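Local coordinates for probable amino acid aminotransferase (Mycobacterium tuberculosis, PDB 6Q1S), which is probably an amino acid aminotransferase, a class IV family member that holds 4'-deoxy-4'-aminopyridoxal-5'-phosphate and is built as a dimer of identical chains, at residues 21-26 and 104-109; 68-73 and 93-98; 222-227 and 232-237. One frame throughout, in Å; residues are numbered along the deposited sequence.

Contacts 1 and 2 lie together on the antiparallel sheet of the chain, their centres about 11 Å apart, whereas contact 3 belongs to the mixed sheet, about 37 Å from contact 1 and about 30 Å from contact 2, centre to centre. Along the chain, contact 2 is nested inside the loop that contact 1 closes, and contact 3 follows in series. The first two share the neighbouring strands 89-96 and 106-113: Thr106 O lies 2.6 Å from Ser96 N, a probable hydrogen bond. Both reach the second subunit, so they tie parts of one sheet together near the subunit interface, while contact 3, which touches no other protein chain, closes a separate beta-alpha-beta unit.

Contact 1 (21-26 and 104-109); sequences ADDLAA and APTAYV
Asp23 and Thr106 meet through their side chains alone, joining the N-cap of the short helix 24-27 to strand 106-113 in the antiparallel sheet. The two side chains come from opposite directions, and their CA atoms stay 7.8 Å apart. Thr106 OG1 donates a hydrogen bond to Asp23 OD2; the modelled separation of those two atoms, 2.4 Å, is so short that its exact value is doubtful. Only 71 Å² of surface is buried between the segments, evidence of a single polar link rather than a broad interface.

The tight side is the aspartate. Its CG stands anti to the backbone N (chi1 -165°), which carries the carboxylate across to the threonine while leaving the other oxygen for the helix. Asp23 OD1 accepts from Ala25 N at 2.9 Å, nearly straight at 163°, through the lone pair turned away from OD2, and a further hydrogen bond to it comes from Ser96 OG on strand 89-96. These two partners on OD1 probably hold the buried carboxylate against rotation, the short OD2 contact, if real, adding to this; the helix end, with its N-H groups, would probably help to stabilise its negative charge.

The other side is looser. Thr106 is partly exposed, and the chain before it, at Ala104, runs out to solvent. Further along the strand, Tyr108 OH is hydrogen-bonded to Ala21 O of the second subunit, so the neighbourhood borders the dimer interface. Across the contact itself, the methyl of Thr106 adds a minor touch, CG2 lying 3.6 Å from Asp23 OD2.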
loop_
_atom_site.group_PDB
_atom_site.type_symbol
_atom_site.label_atom_id
_atom_site.label_comp_id
_atom_site.label_asym_id
_atom_site.label_seq_id
_atom_site.Cartn_x
_atom_site.Cartn_y
_atom_site.Cartn_z
ATOM N N ALA B 21 3.517 -18.401 -0.339
ATOM C CA ALA B 21 4.364 -17.391 0.282
ATOM C C ALA B 21 4.827 -16.331 -0.706
ATOM O O ALA B 21 5.276 -15.261 -0.282
ATOM C CB ALA B 21 5.575 -18.050 0.938
ATOM N N ASP B 22 4.736 -16.605 -2.007
ATOM C CA ASP B 22 5.194 -15.682 -3.036
ATOM C C ASP B 22 4.046 -15.015 -3.784
ATOM O O ASP B 22 4.271 -14.433 -4.851
ATOM C CB ASP B 22 6.117 -16.401 -4.022
ATOM C CG ASP B 22 5.506 -17.672 -4.571
ATOM O OD1 ASP B 22 6.127 -18.294 -5.458
ATOM O OD2 ASP B 22 4.389 -18.030 -4.144
ATOM N N ASP B 23 2.824 -15.092 -3.263
ATOM C CA ASP B 23 1.706 -14.396 -3.885
ATOM C C ASP B 23 1.919 -12.894 -3.763
ATOM O O ASP B 23 2.256 -12.390 -2.689
ATOM C CB ASP B 23 0.386 -14.808 -3.234
ATOM C CG ASP B 23 -0.822 -14.402 -4.056
ATOM O OD1 ASP B 23 -1.107 -13.188 -4.138
ATOM O OD2 ASP B 23 -1.483 -15.294 -4.629
ATOM N N LEU B 24 1.735 -12.178 -4.874
ATOM C CA LEU B 24 2.036 -10.753 -4.896
ATOM C C LEU B 24 1.113 -9.941 -3.998
ATOM O O LEU B 24 1.442 -8.797 -3.668
ATOM C CB LEU B 24 1.974 -10.232 -6.330
ATOM C CG LEU B 24 3.177 -10.653 -7.175
ATOM C CD1 LEU B 24 2.839 -10.620 -8.656
ATOM C CD2 LEU B 24 4.374 -9.767 -6.869
ATOM N N ALA B 25 -0.026 -10.503 -3.586
ATOM C CA ALA B 25 -0.863 -9.821 -2.606
ATOM C C ALA B 25 -0.164 -9.705 -1.262
ATOM O O ALA B 25 -0.362 -8.718 -0.544
ATOM C CB ALA B 25 -2.192 -10.554 -2.441
ATOM N N ALA B 26 0.651 -10.694 -0.906
ATOM C CA ALA B 26 1.301 -10.719 0.397
ATOM C C ALA B 26 2.669 -10.050 0.389
ATOM O O ALA B 26 3.030 -9.377 1.360
ATOM C CB ALA B 26 1.437 -12.162 0.884
ATOM N N ALA B 104 -1.393 -16.904 -13.828
ATOM C CA ALA B 104 -2.768 -16.873 -13.350
ATOM C C ALA B 104 -2.887 -15.943 -12.149
ATOM O O ALA B 104 -2.118 -16.076 -11.190
ATOM C CB ALA B 104 -3.235 -18.278 -12.978
ATOM N N PRO B 105 -3.815 -14.991 -12.164
ATOM C CA PRO B 105 -4.018 -14.141 -10.990
ATOM C C PRO B 105 -4.782 -14.870 -9.896
ATOM O O PRO B 105 -5.553 -15.796 -10.150
ATOM C CB PRO B 105 -4.831 -12.965 -11.547
ATOM C CG PRO B 105 -5.563 -13.538 -12.703
ATOM C CD PRO B 105 -4.652 -14.578 -13.302
ATOM N N THR B 106 -4.559 -14.428 -8.661
ATOM C CA THR B 106 -5.232 -14.994 -7.500
ATOM C C THR B 106 -6.571 -14.296 -7.300
ATOM O O THR B 106 -6.649 -13.065 -7.341
ATOM C CB THR B 106 -4.368 -14.850 -6.247
ATOM O OG1 THR B 106 -3.072 -15.416 -6.487
ATOM C CG2 THR B 106 -5.014 -15.565 -5.070
ATOM N N ALA B 107 -7.625 -15.087 -7.103
ATOM C CA ALA B 107 -8.972 -14.545 -6.977
ATOM C C ALA B 107 -9.804 -15.458 -6.090
ATOM O O ALA B 107 -9.899 -16.657 -6.360
ATOM C CB ALA B 107 -9.629 -14.398 -8.352
ATOM N N TYR B 108 -10.397 -14.898 -5.037
ATOM C CA TYR B 108 -11.286 -15.678 -4.186
ATOM C C TYR B 108 -12.246 -14.742 -3.464
ATOM O O TYR B 108 -12.086 -13.518 -3.472
ATOM C CB TYR B 108 -10.508 -16.548 -3.191
ATOM C CG TYR B 108 -9.651 -15.794 -2.200
ATOM C CD1 TYR B 108 -8.337 -15.457 -2.501
ATOM C CD2 TYR B 108 -10.147 -15.442 -0.952
ATOM C CE1 TYR B 108 -7.548 -14.778 -1.592
ATOM C CE2 TYR B 108 -9.365 -14.762 -0.038
ATOM C CZ TYR B 108 -8.067 -14.434 -0.363
ATOM O OH TYR B 108 -7.286 -13.761 0.547
ATOM N N VAL B 109 -13.251 -15.347 -2.835
ATOM C CA VAL B 109 -14.295 -14.641 -2.104
ATOM C C VAL B 109 -14.264 -15.106 -0.656
ATOM O O VAL B 109 -14.128 -16.304 -0.383
ATOM C CB VAL B 109 -15.680 -14.892 -2.738
ATOM C CG1 VAL B 109 -16.799 -14.489 -1.789
ATOM C CG2 VAL B 109 -15.800 -14.152 -4.055
#

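Contact 2 (68-73 and 93-98); sequences PRWRRA and LIYSRG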
loop_
_atom_site.group_PDB
_atom_site.type_symbol
_atom_site.label_atom_id
_atom_site.label_comp_id
_atom_site.label_asym_id
_atom_site.label_seq_id
_atom_site.Cartn_x
_atom_site.Cartn_y
_atom_site.Cartn_z
ATOM N N PRO B 68 -19.337 -13.094 -14.635
ATOM C CA PRO B 68 -20.158 -14.282 -14.346
ATOM C C PRO B 68 -19.509 -15.231 -13.357
ATOM O O PRO B 68 -20.214 -15.859 -12.556
ATOM C CB PRO B 68 -20.333 -14.933 -15.724
ATOM C CG PRO B 68 -20.190 -13.815 -16.686
ATOM C CD PRO B 68 -19.158 -12.904 -16.088
ATOM N N ARG B 69 -18.180 -15.357 -13.391
ATOM C CA ARG B 69 -17.483 -16.214 -12.438
ATOM C C ARG B 69 -17.499 -15.612 -11.037
ATOM O O ARG B 69 -17.631 -16.336 -10.044
ATOM C CB ARG B 69 -16.048 -16.447 -12.915
ATOM C CG ARG B 69 -15.443 -17.793 -12.539
ATOM C CD ARG B 69 -14.599 -18.332 -13.689
ATOM N NE ARG B 69 -13.738 -19.445 -13.293
ATOM C CZ ARG B 69 -12.431 -19.335 -13.073
ATOM N NH1 ARG B 69 -11.829 -18.161 -13.213
ATOM N NH2 ARG B 69 -11.725 -20.399 -12.717
ATOM N N TRP B 70 -17.357 -14.287 -10.938
ATOM C CA TRP B 70 -17.412 -13.630 -9.635
ATOM C C TRP B 70 -18.812 -13.683 -9.034
ATOM O O TRP B 70 -18.962 -13.833 -7.817
ATOM C CB TRP B 70 -16.928 -12.184 -9.750
ATOM C CG TRP B 70 -15.436 -12.056 -9.731
ATOM C CD1 TRP B 70 -14.618 -11.819 -10.797
ATOM C CD2 TRP B 70 -14.581 -12.176 -8.587
ATOM N NE1 TRP B 70 -13.308 -11.773 -10.386
ATOM C CE2 TRP B 70 -13.258 -11.990 -9.034
ATOM C CE3 TRP B 70 -14.805 -12.418 -7.229
ATOM C CZ2 TRP B 70 -12.166 -12.038 -8.171
ATOM C CZ3 TRP B 70 -13.718 -12.465 -6.375
ATOM C CH2 TRP B 70 -12.416 -12.277 -6.849
ATOM N N ARG B 71 -19.852 -13.541 -9.863
ATOM C CA ARG B 71 -21.214 -13.572 -9.335
ATOM C C ARG B 71 -21.571 -14.938 -8.763
ATOM O O ARG B 71 -22.387 -15.027 -7.840
ATOM C CB ARG B 71 -22.229 -13.168 -10.407
ATOM C CG ARG B 71 -22.245 -11.682 -10.724
ATOM C CD ARG B 71 -23.438 -11.315 -11.599
ATOM N NE ARG B 71 -23.136 -11.354 -13.027
ATOM C CZ ARG B 71 -22.861 -10.281 -13.760
ATOM N NH1 ARG B 71 -22.850 -9.081 -13.200
ATOM N NH2 ARG B 71 -22.601 -10.407 -15.054
ATOM N N ARG B 72 -21.003 -16.013 -9.311
ATOM C CA ARG B 72 -21.279 -17.335 -8.759
ATOM C C ARG B 72 -20.576 -17.533 -7.421
ATOM O O ARG B 72 -21.159 -18.091 -6.485
ATOM C CB ARG B 72 -20.867 -18.424 -9.748
ATOM C CG ARG B 72 -21.213 -19.831 -9.280
ATOM C CD ARG B 72 -20.792 -20.863 -10.306
ATOM N NE ARG B 72 -19.353 -20.832 -10.544
ATOM C CZ ARG B 72 -18.758 -21.406 -11.584
ATOM N NH1 ARG B 72 -19.483 -22.051 -12.489
ATOM N NH2 ARG B 72 -17.442 -21.329 -11.724
ATOM N N ALA B 73 -19.317 -17.098 -7.319
ATOM C CA ALA B 73 -18.588 -17.244 -6.064
ATOM C C ALA B 73 -19.245 -16.450 -4.940
ATOM O O ALA B 73 -19.310 -16.919 -3.798
ATOM C CB ALA B 73 -17.133 -16.809 -6.249
ATOM N N LEU B 93 -14.040 -9.566 -1.761
ATOM C CA LEU B 93 -13.511 -10.155 -2.987
ATOM C C LEU B 93 -12.033 -9.808 -3.099
ATOM O O LEU B 93 -11.684 -8.633 -3.225
ATOM C CB LEU B 93 -14.262 -9.633 -4.212
ATOM C CG LEU B 93 -15.737 -9.309 -4.006
ATOM C CD1 LEU B 93 -16.304 -8.598 -5.223
ATOM C CD2 LEU B 93 -16.495 -10.585 -3.734
ATOM N N ILE B 94 -11.171 -10.819 -3.066
ATOM C CA ILE B 94 -9.728 -10.616 -3.143
ATOM C C ILE B 94 -9.265 -10.996 -4.543
ATOM O O ILE B 94 -9.474 -12.129 -4.988
ATOM C CB ILE B 94 -8.983 -11.431 -2.076
ATOM C CG1 ILE B 94 -9.605 -11.199 -0.698
ATOM C CG2 ILE B 94 -7.504 -11.065 -2.071
ATOM C CD1 ILE B 94 -9.463 -9.780 -0.194
ATOM N N TYR B 95 -8.635 -10.049 -5.236
ATOM C CA TYR B 95 -8.197 -10.228 -6.620
ATOM C C TYR B 95 -6.757 -9.730 -6.712
ATOM O O TYR B 95 -6.514 -8.522 -6.777
ATOM C CB TYR B 95 -9.118 -9.488 -7.585
ATOM C CG TYR B 95 -8.865 -9.774 -9.049
ATOM C CD1 TYR B 95 -8.544 -11.053 -9.483
ATOM C CD2 TYR B 95 -8.978 -8.768 -9.999
ATOM C CE1 TYR B 95 -8.320 -11.316 -10.824
ATOM C CE2 TYR B 95 -8.760 -9.021 -11.340
ATOM C CZ TYR B 95 -8.431 -10.295 -11.748
ATOM O OH TYR B 95 -8.213 -10.549 -13.084
ATOM N N SER B 96 -5.810 -10.662 -6.726
ATOM C CA SER B 96 -4.392 -10.346 -6.722
ATOM C C SER B 96 -3.751 -10.729 -8.047
ATOM O O SER B 96 -4.305 -11.506 -8.828
ATOM C CB SER B 96 -3.678 -11.075 -5.580
ATOM O OG SER B 96 -2.362 -11.442 -5.955
ATOM N N ARG B 97 -2.559 -10.178 -8.283
ATOM C CA ARG B 97 -1.832 -10.456 -9.515
ATOM C C ARG B 97 -1.334 -11.894 -9.591
ATOM O O ARG B 97 -0.935 -12.336 -10.674
ATOM C CB ARG B 97 -0.661 -9.481 -9.665
ATOM C CG ARG B 97 -0.190 -9.296 -11.104
ATOM C CD ARG B 97 0.765 -8.118 -11.235
ATOM N NE ARG B 97 0.190 -6.883 -10.710
ATOM C CZ ARG B 97 -0.562 -6.046 -11.419
ATOM N NH1 ARG B 97 -0.831 -6.305 -12.693
ATOM N NH2 ARG B 97 -1.043 -4.948 -10.858
ATOM N N GLY B 98 -1.347 -12.629 -8.488
ATOM C CA GLY B 98 -0.903 -14.006 -8.496
ATOM C C GLY B 98 0.497 -14.170 -7.945
ATOM O O GLY B 98 1.077 -13.277 -7.320
#
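Trp70 and Leu93 mark the nearest backbone approach, 8.5 Å between CA atoms, where helix 68-73 lies over strand 93-96 in a roughly antiparallel direction (141°), the two axes 11.1 Å apart. This is helix-on-sheet packing, with helix 67-84 covering a face of the antiparallel sheet, and Trp70 bridges the gap. With CG anti to the carbonyl carbon (chi1 -82°), the indole projects from the helix so that the outer edge of its six-membered ring meets the strand.

Three successive carbons of that edge touch three successive residues. CZ3 packs obliquely on Leu93 CB at 3.6 Å. CH2 faces the backbone carbonyl oxygen Ile94 O at 3.5 Å, the oxygen lying near the ring plane. CZ2 reaches Tyr95 CD1 at 4.0 Å. The side chains of Trp70 and Tyr95 cross at about a right angle, and the pair is T-shaped (edge-to-face): the indole edge is directed at the phenol face, with planes at 82°. Leu93 and Tyr95 both point to the helix, as alternate residues of a strand do, whereas Ile94 points away and contributes its main chain.

The four touching residues are all buried. Leu50 of helix 46-59 and Val109 of strand 106-113 also pack on the indole, so neighbouring elements close round it. The far end of Tyr95 is held separately, its OH hydrogen-bonded to Pro63 O, which should help to fix the ring that receives the indole edge. Where the strand ends, Ser96 forms an ST turn: its OG accepts from Gly98 N at 3.0 Å, in an almost perfectly straight bond.

Contact 3 (222-227 and 232-237); sequences ALFEVA and YDCDYR
This contact is the return step of a beta-alpha-beta unit, in which helix 218-229 turns back into strand 233-236 beside the parallel strand 204-207. Phe224 and Cys234 form its centre. Cys234 CB sits 3.4 Å from the centroid of the phenyl ring and only 1° off its normal, a CH-pi contact over the middle of one face. The sulfur lies over the same face, 4.1 Å from SG of Cys234 to the centroid of Phe224. Because SG is anti to the carbonyl carbon of Cys234 (chi1 -46°), it leans toward the C-terminal part of the helix, coming within 4.0 Å of Ala227 CB.

Tyr236 receives the rim of the same phenyl ring. Phe224 CE2 stands 3.7 Å above the plane of the phenol, offset from its centre, in an offset edge-to-face pair with planes at 64°.

Nearer the turn the main chain takes over: Tyr232 N donates to Ala227 O at 2.8 Å, while the two CB atoms of Ala227 and Tyr232 touch at 3.7 Å.

Around these side chains, Thr207 of strand 204-207 packs on both Phe224 and Tyr236, Gln220 earlier in the same helix hydrogen-bonds Tyr236 OH, and helix 275-286 places Leu282 against Leu223 and Tyr232, so helix 218-229 is flanked by its two strands, 204-207 and 233-236, and by helix 275-286.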
loop_
_atom_site.group_PDB
_atom_site.type_symbol
_atom_site.label_atom_id
_atom_site.label_comp_id
_atom_site.label_asym_id
_atom_site.label_seq_id
_atom_site.Cartn_x
_atom_site.Cartn_y
_atom_site.Cartn_z
ATOM N N ALA B 222 -25.251 5.212 -4.501
ATOM C CA ALA B 222 -26.582 4.669 -4.264
ATOM C C ALA B 222 -27.385 5.559 -3.327
ATOM O O ALA B 222 -28.610 5.654 -3.461
ATOM C CB ALA B 222 -26.481 3.252 -3.700
ATOM N N LEU B 223 -26.716 6.221 -2.377
ATOM C CA LEU B 223 -27.403 7.183 -1.522
ATOM C C LEU B 223 -27.910 8.364 -2.335
ATOM O O LEU B 223 -29.025 8.847 -2.113
ATOM C CB LEU B 223 -26.477 7.663 -0.406
ATOM C CG LEU B 223 -27.057 8.740 0.515
ATOM C CD1 LEU B 223 -28.201 8.180 1.344
ATOM C CD2 LEU B 223 -25.978 9.329 1.412
ATOM N N PHE B 224 -27.103 8.849 -3.280
ATOM C CA PHE B 224 -27.558 9.941 -4.132
ATOM C C PHE B 224 -28.769 9.537 -4.962
ATOM O O PHE B 224 -29.627 10.374 -5.253
ATOM C CB PHE B 224 -26.427 10.416 -5.044
ATOM C CG PHE B 224 -25.541 11.462 -4.422
ATOM C CD1 PHE B 224 -25.528 11.650 -3.048
ATOM C CD2 PHE B 224 -24.732 12.266 -5.211
ATOM C CE1 PHE B 224 -24.716 12.611 -2.472
ATOM C CE2 PHE B 224 -23.919 13.230 -4.640
ATOM C CZ PHE B 224 -23.914 13.403 -3.269
ATOM N N GLU B 225 -28.857 8.268 -5.358
ATOM C CA GLU B 225 -29.991 7.834 -6.165
ATOM C C GLU B 225 -31.285 7.847 -5.356
ATOM O O GLU B 225 -32.318 8.345 -5.821
ATOM C CB GLU B 225 -29.733 6.442 -6.735
ATOM C CG GLU B 225 -28.558 6.368 -7.692
ATOM C CD GLU B 225 -28.420 4.994 -8.320
ATOM O OE1 GLU B 225 -27.468 4.785 -9.104
ATOM O OE2 GLU B 225 -29.258 4.114 -8.017
ATOM N N VAL B 226 -31.256 7.284 -4.147
ATOM C CA VAL B 226 -32.479 7.209 -3.355
ATOM C C VAL B 226 -32.868 8.588 -2.846
ATOM O O VAL B 226 -34.055 8.924 -2.774
ATOM C CB VAL B 226 -32.318 6.204 -2.198
ATOM C CG1 VAL B 226 -32.573 4.779 -2.688
ATOM C CG2 VAL B 226 -30.970 6.349 -1.514
ATOM N N ALA B 227 -31.878 9.412 -2.492
ATOM C CA ALA B 227 -32.175 10.740 -1.964
ATOM C C ALA B 227 -32.729 11.657 -3.049
ATOM O O ALA B 227 -33.654 12.439 -2.797
ATOM C CB ALA B 227 -30.920 11.347 -1.337
ATOM N N TYR B 232 -34.345 15.114 -2.323
ATOM C CA TYR B 232 -33.098 15.710 -1.864
ATOM C C TYR B 232 -32.235 16.117 -3.049
ATOM O O TYR B 232 -32.103 15.375 -4.027
ATOM C CB TYR B 232 -32.322 14.736 -0.975
ATOM C CG TYR B 232 -33.016 14.373 0.318
ATOM C CD1 TYR B 232 -33.943 13.339 0.368
ATOM C CD2 TYR B 232 -32.741 15.066 1.489
ATOM C CE1 TYR B 232 -34.576 13.006 1.552
ATOM C CE2 TYR B 232 -33.370 14.742 2.675
ATOM C CZ TYR B 232 -34.287 13.713 2.703
ATOM O OH TYR B 232 -34.915 13.389 3.884
ATOM N N ASP B 233 -31.637 17.301 -2.951
ATOM C CA ASP B 233 -30.693 17.767 -3.955
ATOM C C ASP B 233 -29.284 17.361 -3.541
ATOM O O ASP B 233 -28.869 17.603 -2.403
ATOM C CB ASP B 233 -30.780 19.284 -4.129
ATOM C CG ASP B 233 -32.144 19.740 -4.608
ATOM O OD1 ASP B 233 -32.721 20.656 -3.985
ATOM O OD2 ASP B 233 -32.655 19.163 -5.591
ATOM N N CYS B 234 -28.562 16.733 -4.463
ATOM C CA CYS B 234 -27.207 16.269 -4.213
ATOM C C CYS B 234 -26.285 16.785 -5.308
ATOM O O CYS B 234 -26.697 16.953 -6.459
ATOM C CB CYS B 234 -27.156 14.741 -4.140
ATOM S SG CYS B 234 -28.467 14.026 -3.116
ATOM N N ASP B 235 -25.030 17.035 -4.942
ATOM C CA ASP B 235 -24.079 17.603 -5.886
ATOM C C ASP B 235 -22.665 17.333 -5.395
ATOM O O ASP B 235 -22.445 16.991 -4.229
ATOM C CB ASP B 235 -24.318 19.108 -6.071
ATOM C CG ASP B 235 -23.604 19.671 -7.285
ATOM O OD1 ASP B 235 -22.513 20.260 -7.120
ATOM O OD2 ASP B 235 -24.127 19.507 -8.406
ATOM N N TYR B 236 -21.709 17.479 -6.307
ATOM C CA TYR B 236 -20.295 17.275 -6.021
ATOM C C TYR B 236 -19.636 18.644 -5.974
ATOM O O TYR B 236 -19.592 19.350 -6.987
ATOM C CB TYR B 236 -19.638 16.381 -7.074
ATOM C CG TYR B 236 -20.231 14.992 -7.147
ATOM C CD1 TYR B 236 -19.610 13.921 -6.522
ATOM C CD2 TYR B 236 -21.424 14.756 -7.819
ATOM C CE1 TYR B 236 -20.149 12.653 -6.576
ATOM C CE2 TYR B 236 -21.969 13.490 -7.881
ATOM C CZ TYR B 236 -21.329 12.442 -7.255
ATOM O OH TYR B 236 -21.867 11.175 -7.310
ATOM N N ARG B 237 -19.129 19.016 -4.802
ATOM C CA ARG B 237 -18.596 20.349 -4.580
ATOM C C ARG B 237 -17.230 20.256 -3.918
ATOM O O ARG B 237 -16.847 19.218 -3.372
ATOM C CB ARG B 237 -19.535 21.195 -3.704
ATOM C CG ARG B 237 -20.959 21.331 -4.232
ATOM C CD ARG B 237 -21.547 22.692 -3.890
ATOM N NE ARG B 237 -23.001 22.651 -3.745
ATOM C CZ ARG B 237 -23.867 22.665 -4.755
ATOM N NH1 ARG B 237 -23.434 22.714 -6.007
ATOM N NH2 ARG B 237 -25.170 22.626 -4.508
#